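Side-chain contact in cobalamin biosynthesis protein CobN (Mycobacterium tuberculosis, PDB 7C6O), which probably inserts cobalt into the corrin ring during cobalamin biosynthesis, as the large, catalytic subunit of the cobaltochelatase: residues Gly1158-Asp1162 against Trp1163-Gln1167. Residues are numbered along the deposited sequence; the frame is centred on the assembly and turned at random.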
ATOM      1  N   GLY A1158     -26.803   0.756  11.336  1.00 16.96           N
ATOM      2  CA  GLY A1158     -28.228   0.838  11.066  1.00 18.61           C
ATOM      3  C   GLY A1158     -28.600   1.483   9.746  1.00 20.33           C
ATOM      4  O   GLY A1158     -29.644   2.138   9.657  1.00 20.61           O
ATOM      5  N   VAL A1159     -27.788   1.286   8.703  1.00 16.90           N
ATOM      6  CA  VAL A1159     -27.987   2.001   7.443  1.00 14.90           C
ATOM      7  C   VAL A1159     -29.152   1.464   6.619  1.00 15.73           C
ATOM      8  O   VAL A1159     -29.605   2.148   5.693  1.00 17.45           O
ATOM      9  CB  VAL A1159     -26.710   1.955   6.588  1.00 18.16           C
ATOM     10  CG1 VAL A1159     -25.518   2.445   7.388  1.00 20.16           C
ATOM     11  CG2 VAL A1159     -26.462   0.545   6.066  1.00 16.17           C
ATOM     12  N   MET A1160     -29.640   0.258   6.905  1.00 13.81           N
ATOM     13  CA  MET A1160     -30.682  -0.355   6.089  1.00 13.32           C
ATOM     14  C   MET A1160     -32.065  -0.011   6.623  1.00 20.55           C
ATOM     15  O   MET A1160     -32.269   0.104   7.835  1.00 22.12           O
ATOM     16  CB  MET A1160     -30.517  -1.876   6.045  1.00 13.77           C
ATOM     17  CG  MET A1160     -29.326  -2.367   5.235  1.00 15.27           C
ATOM     18  SD  MET A1160     -29.574  -2.253   3.451  1.00 16.87           S
ATOM     19  CE  MET A1160     -30.652  -3.655   3.163  1.00 14.61           C
ATOM     20  N   ALA A1161     -33.011   0.164   5.705  1.00 16.60           N
ATOM     21  CA  ALA A1161     -34.426   0.223   6.029  1.00 16.21           C
ATOM     22  C   ALA A1161     -35.088  -1.074   5.584  1.00 13.92           C
ATOM     23  O   ALA A1161     -34.558  -1.808   4.746  1.00 15.25           O
ATOM     24  CB  ALA A1161     -35.106   1.426   5.362  1.00 13.70           C
ATOM     25  N   ASP A1162     -36.259  -1.357   6.161  1.00 15.03           N
ATOM     26  CA  ASP A1162     -36.951  -2.603   5.843  1.00 15.67           C
ATOM     27  C   ASP A1162     -37.265  -2.703   4.354  1.00 14.82           C
ATOM     28  O   ASP A1162     -37.165  -3.786   3.767  1.00 13.18           O
ATOM     29  CB  ASP A1162     -38.231  -2.729   6.668  1.00 16.63           C
ATOM     30  CG  ASP A1162     -37.975  -3.250   8.069  1.00 17.01           C
ATOM     31  OD1 ASP A1162     -36.793  -3.370   8.459  1.00 15.92           O
ATOM     32  OD2 ASP A1162     -38.958  -3.548   8.780  1.00 17.32           O
ATOM     33  N   TRP A1163     -37.631  -1.582   3.720  1.00 17.22           N
ATOM     34  CA  TRP A1163     -37.950  -1.626   2.296  1.00 14.41           C
ATOM     35  C   TRP A1163     -36.732  -1.999   1.461  1.00 14.92           C
ATOM     36  O   TRP A1163     -36.875  -2.565   0.370  1.00 11.30           O
ATOM     37  CB  TRP A1163     -38.540  -0.285   1.834  1.00 11.17           C
ATOM     38  CG  TRP A1163     -37.556   0.850   1.692  1.00 10.68           C
ATOM     39  CD1 TRP A1163     -37.273   1.813   2.618  1.00 14.53           C
ATOM     40  CD2 TRP A1163     -36.751   1.152   0.543  1.00 12.49           C
ATOM     41  NE1 TRP A1163     -36.333   2.688   2.122  1.00 14.06           N
ATOM     42  CE2 TRP A1163     -35.997   2.304   0.850  1.00 13.79           C
ATOM     43  CE3 TRP A1163     -36.588   0.555  -0.712  1.00 15.78           C
ATOM     44  CZ2 TRP A1163     -35.098   2.869  -0.050  1.00 13.68           C
ATOM     45  CZ3 TRP A1163     -35.696   1.116  -1.603  1.00 16.20           C
ATOM     46  CH2 TRP A1163     -34.957   2.260  -1.266  1.00 11.89           C
ATOM     47  N   MET A1164     -35.528  -1.713   1.958  1.00 11.71           N
ATOM     48  CA  MET A1164     -34.326  -2.100   1.228  1.00 13.13           C
ATOM     49  C   MET A1164     -34.049  -3.594   1.362  1.00 13.86           C
ATOM     50  O   MET A1164     -33.626  -4.234   0.394  1.00 11.21           O
ATOM     51  CB  MET A1164     -33.140  -1.270   1.712  1.00 13.26           C
ATOM     52  CG  MET A1164     -33.390   0.219   1.559  1.00 12.79           C
ATOM     53  SD  MET A1164     -32.270   1.272   2.488  1.00 14.87           S
ATOM     54  CE  MET A1164     -30.726   0.957   1.636  1.00 13.74           C
ATOM     55  N   TYR A1165     -34.289  -4.167   2.546  1.00 15.58           N
ATOM     56  CA  TYR A1165     -34.190  -5.616   2.697  1.00 15.37           C
ATOM     57  C   TYR A1165     -35.200  -6.333   1.810  1.00 13.61           C
ATOM     58  O   TYR A1165     -34.896  -7.383   1.232  1.00 13.54           O
ATOM     59  CB  TYR A1165     -34.399  -6.017   4.157  1.00 13.64           C
ATOM     60  CG  TYR A1165     -33.166  -5.928   5.029  1.00 12.76           C
ATOM     61  CD1 TYR A1165     -32.098  -6.797   4.848  1.00 13.82           C
ATOM     62  CD2 TYR A1165     -33.086  -4.995   6.054  1.00 14.12           C
ATOM     63  CE1 TYR A1165     -30.972  -6.723   5.652  1.00 11.31           C
ATOM     64  CE2 TYR A1165     -31.966  -4.914   6.866  1.00 12.67           C
ATOM     65  CZ  TYR A1165     -30.914  -5.780   6.661  1.00 13.20           C
ATOM     66  OH  TYR A1165     -29.800  -5.701   7.470  1.00 14.31           O
ATOM     67  N   GLU A1166     -36.416  -5.789   1.705  1.00 13.55           N
ATOM     68  CA  GLU A1166     -37.422  -6.385   0.832  1.00 14.99           C
ATOM     69  C   GLU A1166     -36.946  -6.402  -0.614  1.00 13.46           C
ATOM     70  O   GLU A1166     -37.042  -7.426  -1.300  1.00 11.92           O
ATOM     71  CB  GLU A1166     -38.743  -5.626   0.949  1.00 14.60           C
ATOM     72  CG  GLU A1166     -39.417  -5.749   2.304  1.00 16.97           C
ATOM     73  CD  GLU A1166     -40.705  -4.943   2.394  1.00 19.79           C
ATOM     74  OE1 GLU A1166     -40.963  -4.111   1.497  1.00 16.26           O
ATOM     75  OE2 GLU A1166     -41.458  -5.141   3.369  1.00 19.02           O
ATOM     76  N   GLN A1167     -36.424  -5.271  -1.096  1.00 12.53           N
ATOM     77  CA  GLN A1167     -35.974  -5.204  -2.482  1.00 13.97           C
ATOM     78  C   GLN A1167     -34.735  -6.059  -2.702  1.00 14.09           C
ATOM     79  O   GLN A1167     -34.598  -6.706  -3.747  1.00 16.33           O
ATOM     80  CB  GLN A1167     -35.711  -3.753  -2.878  1.00 14.38           C
ATOM     81  CG  GLN A1167     -36.967  -2.903  -2.907  1.00 17.13           C
ATOM     82  CD  GLN A1167     -38.029  -3.477  -3.828  1.00 22.44           C
ATOM     83  OE1 GLN A1167     -37.745  -3.827  -4.976  1.00 24.60           O
ATOM     84  NE2 GLN A1167     -39.259  -3.583  -3.329  1.00 20.81           N
TER
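Ala1161 O takes two backbone N-H groups from the first turn of helix 1162-1174. Tyr1165 N approaches Ala1161 O in the carbonyl plane at 3.2 Å. Met1164 N reaches Ala1161 O at 3.0 Å from well above that plane, in a more bent bond. One residue on, Glu1166 N donates to Asp1162 O, and the CG of Glu1166 packs against the same oxygen. A weak N-H...S bond runs the other way: Ala1161 N points at Met1164 SD, 3.5 Å away and nearly straight at 161°. Ala1161 occupies the N-cap position of the helix that follows the short link from helix 1136-1157, whose Asp1154 binds both Met1160 N and Tyr1165 OH. The carboxylate of Asp1162 turns to Ala1207 N and Gln1208 N. Bends at chi2 and chi3 (-75° and -77°) fold the Met1160 chain back across the Tyr1165 ring. Met1160 CE lies 3.7 Å from the Tyr1165 ring centroid, almost on its normal, as a CH-pi contact; the sulfur stands farther off above the same face, a longer Met-aromatic contact. Met1160 CB meets Tyr1165 CE2 at 3.5 Å, while Met1160 CE also touches Met1164 CB. Farther out, Ala1161 CB touches the five-membered ring of Trp1163, 3.5 Å from CD1, and His665 meets that indole nearly perpendicularly.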